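Hyaluronoglucosaminidase (Apis mellifera, PDB 1FCQ) probably hydrolyses hyaluronan as a glycosidase family 56 enzyme of bee venom, where it is also a major allergen. Local coordinates at residues A[237-246]-A[282-293]; A[260-269]-A[295-306]. All blocks are in the same frame, centred on the assembly; numbering follows the deposited sequence.

Overall arrangement
Both contacts lie in the seven-stranded (beta/alpha) barrel, one between outer helices, the other between adjacent strands. Contact 1 joins helices 234-253 and 280-292 in the outer layer, about 17 Å from the centre of the chain, and is partly buried. Contact 2 pairs strands 261-267 and 297-301 in the barrel wall, with its centre about 9 Å from that of the chain, and is largely buried. Their segments alternate along the chain, each strand following one of the helices. Helix 280-292 lays Leu287 against Tyr266 and Phe298, so the two layers touch directly. Valines and one salt bridge, Arg237 with Asp282, dominate contact 1; backbone hydrogen bonds and an aromatic cluster dominate contact 2, with two waters at its loop end.

Contact 1 of 2, residues A[237-246]-A[282-293]; sequences RVGLVGGRVK and DLEATLRKITDL
The guanidinium of Arg237 carries Asp282 OD2 over one face, and the two flat groups are turned 64° against each other. Arg237 NH1 lies 3.1 Å from Asp282 OD2 in a salt bridge, while its hydrogen bond to OD1 is weak. NE and NH2 of the arginine bind the carbonyls of Arg229 and Trp230, which fix its rotation, and Asp282 OD2 also takes a hydrogen bond from Tyr270 OH. Beyond this polar end the interface is aliphatic. Val238 CG2 meets Ala285 CB at 3.5 Å. The Lys289 chain leaves with CG anti to the backbone N (chi1 179°), placing CG 3.8 Å from Gly242 CA; bends at the following torsions then carry CE back to 3.6 Å from Val238 CG1. Val241 straddles two residues, its CG2 on Thr286 CG2 and its CG1 3.5 Å from Ile290 CG1. Farther along, Leu293 CD1 sits 3.8 Å from Val245 CG1, and CD2 touches the Lys246 chain. The helix axes approach to 9.0 Å at -21°, nearly parallel, as neighbouring outer helices of a TIM barrel run. Inward, Thr286 OG1 bonds to Tyr266 OH and Val245 packs on Pro264, both of strand 261-267; helix 310-328 covers Leu283 and Leu287.

Contact 2 of 2, residues A[260-269]-A[295-306]; sequences KKVLPYYWYK and ADGFIIWGSSDD
Two adjacent parallel strands of the barrel wall meet here, paired from Pro264 and Ile299 to Tyr266 and Trp301. Ile299 bonds to the residues before and after Tyr265, its N to Pro264 O and its O to Tyr266 N (2.7 Å); Trp301 N then reaches Tyr266 O in a nearly straight bond of 172°. Before the regular pairing, Asp296 clasps Val262: its N donates to Val262 O, and its OD2 accepts from Val262 N through the anti lone pair at 2.7 Å. On the sheet face with Tyr265, Ile299 and Trp301, Ile299 CG2 lies over the Tyr265 ring, 3.8 Å from its centroid in a CH-pi contact, and Trp301 CD1 comes to the edge of that ring. Trp301 also sets its edge against the face of Trp267 with planes at 62°, CZ3 being 3.6 Å from Trp267 CE2; the opposite face of Trp267 bears Lys269 CB. With CG anti to the backbone N (chi1 -167°), Trp267 lies alongside Trp301, and its NE1 donates to a water 2.9 Å away. The same water is held by Tyr268 OH, Ser303 N and Asp306 OD2, tying the loops after both strands together. Strand 12-16 flanks 297-301. With helix 280-292 connecting them, the strands form the beta-alpha-beta crossover of a TIM barrel, in whose glycosidases the active site lies at the C-terminal strand ends.

Contact 1 of 2, residues A[237-246]-A[282-293]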
# COMPACT_ATOMS: atom_id res chain seq x y z
N ARG A 237 -1.52 -4.22 -19.39
CA ARG A 237 -0.66 -3.96 -18.23
C ARG A 237 -0.39 -2.48 -18.06
O ARG A 237 -0.33 -1.93 -16.95
CB ARG A 237 0.64 -4.78 -18.35
CG ARG A 237 0.41 -6.27 -18.13
CD ARG A 237 1.77 -6.97 -18.25
NE ARG A 237 1.61 -8.42 -18.33
CZ ARG A 237 1.95 -9.13 -19.39
NH1 ARG A 237 2.50 -8.52 -20.44
NH2 ARG A 237 1.80 -10.44 -19.44
N VAL A 238 -0.21 -1.77 -19.17
CA VAL A 238 -0.01 -0.32 -19.14
C VAL A 238 -1.28 0.36 -18.64
O VAL A 238 -1.22 1.32 -17.88
CB VAL A 238 0.36 0.20 -20.54
CG1 VAL A 238 0.37 1.72 -20.57
CG2 VAL A 238 1.71 -0.37 -20.96
N GLY A 239 -2.43 -0.13 -19.10
CA GLY A 239 -3.72 0.38 -18.69
C GLY A 239 -3.98 0.22 -17.20
O GLY A 239 -4.56 1.10 -16.56
N LEU A 240 -3.60 -0.92 -16.64
CA LEU A 240 -3.72 -1.20 -15.22
C LEU A 240 -2.99 -0.09 -14.46
O LEU A 240 -3.54 0.51 -13.53
CB LEU A 240 -3.11 -2.55 -14.85
CG LEU A 240 -3.10 -3.03 -13.41
CD1 LEU A 240 -2.93 -4.54 -13.37
CD2 LEU A 240 -1.98 -2.42 -12.56
N VAL A 241 -1.72 0.13 -14.83
CA VAL A 241 -0.92 1.16 -14.19
C VAL A 241 -1.54 2.53 -14.39
O VAL A 241 -1.70 3.31 -13.45
CB VAL A 241 0.52 1.14 -14.72
CG1 VAL A 241 1.37 2.28 -14.18
CG2 VAL A 241 1.17 -0.20 -14.37
N GLY A 242 -1.85 2.85 -15.65
CA GLY A 242 -2.39 4.16 -15.98
C GLY A 242 -3.65 4.54 -15.23
O GLY A 242 -3.73 5.65 -14.66
N GLY A 243 -4.63 3.67 -15.19
CA GLY A 243 -5.88 3.88 -14.49
C GLY A 243 -5.66 4.19 -13.01
O GLY A 243 -6.25 5.13 -12.45
N ARG A 244 -4.79 3.41 -12.39
CA ARG A 244 -4.47 3.60 -10.98
C ARG A 244 -3.70 4.87 -10.69
O ARG A 244 -4.01 5.53 -9.68
CB ARG A 244 -3.71 2.37 -10.46
CG ARG A 244 -4.62 1.15 -10.54
CD ARG A 244 -3.84 -0.09 -10.12
NE ARG A 244 -4.73 -1.24 -10.32
CZ ARG A 244 -4.54 -2.43 -9.79
NH1 ARG A 244 -5.43 -3.39 -10.07
NH2 ARG A 244 -3.50 -2.70 -9.01
N VAL A 245 -2.76 5.25 -11.56
CA VAL A 245 -2.01 6.48 -11.36
C VAL A 245 -2.90 7.69 -11.62
O VAL A 245 -2.85 8.67 -10.87
CB VAL A 245 -0.74 6.53 -12.22
CG1 VAL A 245 -0.07 7.89 -12.14
CG2 VAL A 245 0.21 5.42 -11.77
N LYS A 246 -3.78 7.59 -12.62
CA LYS A 246 -4.73 8.69 -12.85
C LYS A 246 -5.65 8.87 -11.65
O LYS A 246 -5.96 10.02 -11.29
CB LYS A 246 -5.60 8.45 -14.09
CG LYS A 246 -4.86 8.56 -15.42
CD LYS A 246 -5.80 8.15 -16.55
CE LYS A 246 -5.12 8.19 -17.90
NZ LYS A 246 -6.02 7.67 -18.98
N ASP A 282 7.73 -4.92 -20.36
CA ASP A 282 6.79 -4.45 -19.34
C ASP A 282 7.40 -3.35 -18.47
O ASP A 282 6.70 -2.38 -18.17
CB ASP A 282 6.25 -5.58 -18.48
CG ASP A 282 5.14 -6.39 -19.12
OD1 ASP A 282 4.54 -5.94 -20.12
OD2 ASP A 282 4.83 -7.49 -18.62
N LEU A 283 8.66 -3.49 -18.07
CA LEU A 283 9.30 -2.44 -17.28
C LEU A 283 9.26 -1.11 -18.02
O LEU A 283 8.89 -0.06 -17.50
CB LEU A 283 10.76 -2.80 -17.02
CG LEU A 283 11.02 -3.89 -15.98
CD1 LEU A 283 12.50 -4.27 -16.00
CD2 LEU A 283 10.62 -3.43 -14.58
N GLU A 284 9.70 -1.14 -19.27
CA GLU A 284 9.73 0.05 -20.11
C GLU A 284 8.36 0.70 -20.28
O GLU A 284 8.21 1.89 -19.99
CB GLU A 284 10.34 -0.29 -21.48
CG GLU A 284 11.80 -0.70 -21.43
CD GLU A 284 12.41 -1.16 -22.74
OE1 GLU A 284 11.65 -1.49 -23.68
OE2 GLU A 284 13.65 -1.21 -22.86
N ALA A 285 7.34 -0.02 -20.73
CA ALA A 285 6.05 0.62 -20.99
C ALA A 285 5.37 1.11 -19.72
O ALA A 285 4.76 2.18 -19.74
CB ALA A 285 5.14 -0.35 -21.73
N THR A 286 5.44 0.33 -18.64
CA THR A 286 4.76 0.79 -17.42
C THR A 286 5.49 1.88 -16.66
O THR A 286 4.82 2.75 -16.09
CB THR A 286 4.43 -0.39 -16.49
OG1 THR A 286 5.65 -1.05 -16.11
CG2 THR A 286 3.50 -1.39 -17.16
N LEU A 287 6.82 1.86 -16.62
CA LEU A 287 7.56 2.93 -15.95
C LEU A 287 7.38 4.21 -16.77
O LEU A 287 7.22 5.32 -16.24
CB LEU A 287 9.02 2.58 -15.69
CG LEU A 287 9.28 1.43 -14.71
CD1 LEU A 287 10.78 1.19 -14.62
CD2 LEU A 287 8.66 1.68 -13.35
N ARG A 288 7.33 4.08 -18.10
CA ARG A 288 7.05 5.24 -18.95
C ARG A 288 5.67 5.81 -18.67
O ARG A 288 5.50 7.04 -18.58
CB ARG A 288 7.22 4.87 -20.43
CG ARG A 288 8.64 5.07 -20.92
CD ARG A 288 9.02 4.16 -22.08
NE ARG A 288 10.26 4.61 -22.69
CZ ARG A 288 11.17 3.92 -23.35
NH1 ARG A 288 11.06 2.61 -23.57
NH2 ARG A 288 12.25 4.55 -23.82
N LYS A 289 4.66 4.97 -18.44
CA LYS A 289 3.32 5.45 -18.14
C LYS A 289 3.29 6.24 -16.83
O LYS A 289 2.66 7.29 -16.75
CB LYS A 289 2.31 4.32 -18.12
CG LYS A 289 0.88 4.69 -17.80
CD LYS A 289 0.31 5.74 -18.73
CE LYS A 289 -0.30 5.16 -19.98
NZ LYS A 289 0.72 4.81 -21.00
N ILE A 290 3.97 5.73 -15.81
CA ILE A 290 4.02 6.42 -14.52
C ILE A 290 4.61 7.81 -14.68
O ILE A 290 4.08 8.77 -14.10
CB ILE A 290 4.84 5.61 -13.49
CG1 ILE A 290 4.12 4.28 -13.21
CG2 ILE A 290 4.99 6.39 -12.19
CD1 ILE A 290 4.97 3.34 -12.38
N THR A 291 5.72 7.95 -15.40
CA THR A 291 6.38 9.23 -15.56
C THR A 291 5.60 10.17 -16.48
O THR A 291 5.47 11.36 -16.17
CB THR A 291 7.80 9.07 -16.14
OG1 THR A 291 8.56 8.14 -15.36
CG2 THR A 291 8.52 10.42 -16.12
N ASP A 292 5.08 9.65 -17.58
CA ASP A 292 4.31 10.46 -18.52
C ASP A 292 3.07 11.08 -17.91
O ASP A 292 2.69 12.21 -18.25
CB ASP A 292 3.92 9.62 -19.74
CG ASP A 292 5.04 9.32 -20.71
OD1 ASP A 292 6.19 9.77 -20.55
OD2 ASP A 292 4.77 8.57 -21.68
N LEU A 293 2.42 10.41 -16.95
CA LEU A 293 1.23 10.94 -16.32
C LEU A 293 1.50 12.02 -15.28
O LEU A 293 0.54 12.69 -14.87
CB LEU A 293 0.45 9.80 -15.65
CG LEU A 293 -0.28 8.87 -16.62
CD1 LEU A 293 -0.80 7.63 -15.91
CD2 LEU A 293 -1.43 9.61 -17.29

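Contact 2 of 2, residues A[260-269]-A[295-306]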
# COMPACT_ATOMS: atom_id res chain seq x y z
N LYS A 260 -0.88 16.83 -2.69
CA LYS A 260 -0.25 15.61 -2.32
C LYS A 260 0.67 15.03 -3.35
O LYS A 260 0.46 15.17 -4.55
CB LYS A 260 -1.35 14.62 -1.90
CG LYS A 260 -2.48 15.26 -1.10
CD LYS A 260 -1.98 15.82 0.22
CE LYS A 260 -3.14 16.18 1.13
NZ LYS A 260 -2.69 16.60 2.48
N LYS A 261 1.71 14.37 -2.84
CA LYS A 261 2.62 13.65 -3.73
C LYS A 261 1.97 12.33 -4.13
O LYS A 261 1.15 11.80 -3.37
CB LYS A 261 3.91 13.36 -2.97
CG LYS A 261 4.68 14.62 -2.55
CD LYS A 261 6.04 14.19 -2.01
CE LYS A 261 7.01 15.36 -1.99
NZ LYS A 261 8.39 14.91 -1.62
N VAL A 262 2.29 11.83 -5.31
CA VAL A 262 1.79 10.55 -5.79
C VAL A 262 3.01 9.68 -6.12
O VAL A 262 3.82 10.00 -6.99
CB VAL A 262 0.87 10.65 -7.01
CG1 VAL A 262 0.50 9.29 -7.60
CG2 VAL A 262 -0.43 11.36 -6.59
N LEU A 263 3.17 8.60 -5.36
CA LEU A 263 4.28 7.66 -5.51
C LEU A 263 3.75 6.22 -5.56
O LEU A 263 3.59 5.55 -4.53
CB LEU A 263 5.26 7.77 -4.33
CG LEU A 263 5.99 9.08 -4.08
CD1 LEU A 263 6.83 9.00 -2.81
CD2 LEU A 263 6.92 9.41 -5.25
N PRO A 264 3.46 5.74 -6.76
CA PRO A 264 2.93 4.41 -6.92
C PRO A 264 3.91 3.35 -6.41
O PRO A 264 5.12 3.45 -6.57
CB PRO A 264 2.78 4.25 -8.44
CG PRO A 264 2.56 5.66 -8.90
CD PRO A 264 3.51 6.48 -8.05
N TYR A 265 3.34 2.31 -5.81
CA TYR A 265 4.09 1.15 -5.33
C TYR A 265 4.26 0.22 -6.53
O TYR A 265 3.27 -0.12 -7.21
CB TYR A 265 3.33 0.46 -4.18
CG TYR A 265 4.11 0.64 -2.89
CD1 TYR A 265 4.10 1.84 -2.19
CD2 TYR A 265 4.95 -0.35 -2.42
CE1 TYR A 265 4.88 2.03 -1.06
CE2 TYR A 265 5.72 -0.20 -1.27
CZ TYR A 265 5.68 1.01 -0.60
OH TYR A 265 6.46 1.22 0.51
N TYR A 266 5.50 -0.17 -6.81
CA TYR A 266 5.81 -0.97 -7.99
C TYR A 266 6.57 -2.23 -7.62
O TYR A 266 7.52 -2.18 -6.84
CB TYR A 266 6.71 -0.11 -8.88
CG TYR A 266 6.85 -0.58 -10.31
CD1 TYR A 266 6.02 -0.12 -11.30
CD2 TYR A 266 7.86 -1.50 -10.64
CE1 TYR A 266 6.14 -0.56 -12.62
CE2 TYR A 266 8.00 -1.92 -11.95
CZ TYR A 266 7.15 -1.45 -12.93
OH TYR A 266 7.30 -1.91 -14.22
N TRP A 267 6.14 -3.37 -8.18
CA TRP A 267 6.82 -4.62 -7.84
C TRP A 267 7.49 -5.15 -9.10
O TRP A 267 6.95 -4.96 -10.18
CB TRP A 267 5.89 -5.65 -7.25
CG TRP A 267 6.49 -6.85 -6.58
CD1 TRP A 267 7.75 -7.00 -6.08
CD2 TRP A 267 5.79 -8.07 -6.27
NE1 TRP A 267 7.89 -8.25 -5.50
CE2 TRP A 267 6.70 -8.90 -5.59
CE3 TRP A 267 4.49 -8.53 -6.50
CZ2 TRP A 267 6.35 -10.18 -5.16
CZ3 TRP A 267 4.14 -9.79 -6.05
CH2 TRP A 267 5.08 -10.61 -5.38
N TYR A 268 8.65 -5.79 -8.92
CA TYR A 268 9.36 -6.36 -10.06
C TYR A 268 8.95 -7.79 -10.33
O TYR A 268 9.54 -8.44 -11.21
CB TYR A 268 10.89 -6.22 -9.88
CG TYR A 268 11.38 -6.99 -8.67
CD1 TYR A 268 11.78 -8.31 -8.85
CD2 TYR A 268 11.42 -6.47 -7.39
CE1 TYR A 268 12.21 -9.07 -7.78
CE2 TYR A 268 11.84 -7.21 -6.31
CZ TYR A 268 12.23 -8.53 -6.51
OH TYR A 268 12.66 -9.31 -5.46
N LYS A 269 7.94 -8.31 -9.65
CA LYS A 269 7.39 -9.63 -9.91
C LYS A 269 5.93 -9.47 -10.35
O LYS A 269 5.30 -8.47 -10.00
CB LYS A 269 7.36 -10.50 -8.65
CG LYS A 269 8.71 -10.75 -8.00
CD LYS A 269 9.52 -11.71 -8.88
CE LYS A 269 10.63 -12.34 -8.06
NZ LYS A 269 11.49 -13.20 -8.93
N ALA A 295 3.34 11.49 -12.20
CA ALA A 295 3.52 11.06 -10.80
C ALA A 295 4.80 11.71 -10.28
O ALA A 295 5.67 12.10 -11.08
CB ALA A 295 3.62 9.54 -10.74
N ASP A 296 5.00 11.75 -8.97
CA ASP A 296 6.19 12.36 -8.40
C ASP A 296 7.37 11.42 -8.27
O ASP A 296 8.40 11.82 -7.74
CB ASP A 296 5.86 12.98 -7.02
CG ASP A 296 4.73 13.98 -7.21
OD1 ASP A 296 4.99 15.03 -7.84
OD2 ASP A 296 3.58 13.74 -6.78
N GLY A 297 7.23 10.19 -8.76
CA GLY A 297 8.26 9.16 -8.67
C GLY A 297 7.50 7.83 -8.46
O GLY A 297 6.34 7.72 -8.80
N PHE A 298 8.20 6.85 -7.91
CA PHE A 298 7.57 5.56 -7.62
C PHE A 298 8.47 4.86 -6.60
O PHE A 298 9.60 5.28 -6.41
CB PHE A 298 7.29 4.67 -8.81
CG PHE A 298 8.44 4.38 -9.72
CD1 PHE A 298 9.22 3.25 -9.55
CD2 PHE A 298 8.74 5.25 -10.77
CE1 PHE A 298 10.28 2.98 -10.39
CE2 PHE A 298 9.82 5.00 -11.59
CZ PHE A 298 10.59 3.87 -11.41
N ILE A 299 7.90 3.82 -6.00
CA ILE A 299 8.59 3.07 -4.96
C ILE A 299 8.73 1.62 -5.41
O ILE A 299 7.72 0.98 -5.73
CB ILE A 299 7.77 3.14 -3.65
CG1 ILE A 299 7.74 4.59 -3.16
CG2 ILE A 299 8.37 2.23 -2.58
CD1 ILE A 299 6.56 4.90 -2.25
N ILE A 300 9.96 1.14 -5.47
CA ILE A 300 10.20 -0.24 -5.90
C ILE A 300 10.16 -1.13 -4.66
O ILE A 300 10.98 -0.97 -3.75
CB ILE A 300 11.56 -0.39 -6.58
CG1 ILE A 300 11.64 0.58 -7.76
CG2 ILE A 300 11.79 -1.84 -7.01
CD1 ILE A 300 13.04 0.70 -8.33
N TRP A 301 9.25 -2.07 -4.62
CA TRP A 301 9.10 -2.94 -3.47
C TRP A 301 9.61 -4.35 -3.78
O TRP A 301 9.64 -4.74 -4.93
CB TRP A 301 7.61 -2.98 -3.09
CG TRP A 301 7.32 -3.81 -1.87
CD1 TRP A 301 7.53 -3.46 -0.57
CD2 TRP A 301 6.79 -5.14 -1.85
NE1 TRP A 301 7.16 -4.50 0.26
CE2 TRP A 301 6.70 -5.53 -0.51
CE3 TRP A 301 6.36 -6.03 -2.84
CZ2 TRP A 301 6.22 -6.79 -0.13
CZ3 TRP A 301 5.88 -7.28 -2.46
CH2 TRP A 301 5.83 -7.65 -1.11
N GLY A 302 9.97 -5.05 -2.71
CA GLY A 302 10.29 -6.47 -2.84
C GLY A 302 9.82 -7.22 -1.59
O GLY A 302 9.71 -6.64 -0.52
N SER A 303 9.60 -8.51 -1.74
CA SER A 303 9.22 -9.39 -0.65
C SER A 303 10.47 -10.03 -0.05
O SER A 303 11.36 -10.45 -0.79
CB SER A 303 8.31 -10.49 -1.19
OG SER A 303 8.02 -11.48 -0.22
N SER A 304 10.49 -10.18 1.26
CA SER A 304 11.60 -10.81 1.97
C SER A 304 11.90 -12.23 1.49
O SER A 304 13.06 -12.65 1.35
CB SER A 304 11.25 -10.82 3.46
OG SER A 304 12.13 -11.65 4.19
N ASP A 305 10.85 -12.99 1.18
CA ASP A 305 10.96 -14.36 0.71
C ASP A 305 11.71 -14.53 -0.59
O ASP A 305 12.15 -15.66 -0.88
CB ASP A 305 9.55 -14.94 0.52
CG ASP A 305 8.67 -14.86 1.75
OD1 ASP A 305 9.21 -14.90 2.88
OD2 ASP A 305 7.44 -14.76 1.59
N ASP A 306 11.86 -13.50 -1.40
CA ASP A 306 12.52 -13.60 -2.69
C ASP A 306 14.01 -13.32 -2.65
O ASP A 306 14.65 -13.45 -3.71
CB ASP A 306 11.82 -12.68 -3.71
CG ASP A 306 10.39 -13.11 -3.97
OD1 ASP A 306 10.04 -14.21 -3.47
OD2 ASP A 306 9.60 -12.42 -4.63
O HOH W 1 10.10 -9.70 -4.29
O HOH W 2 13.65 -11.67 -6.17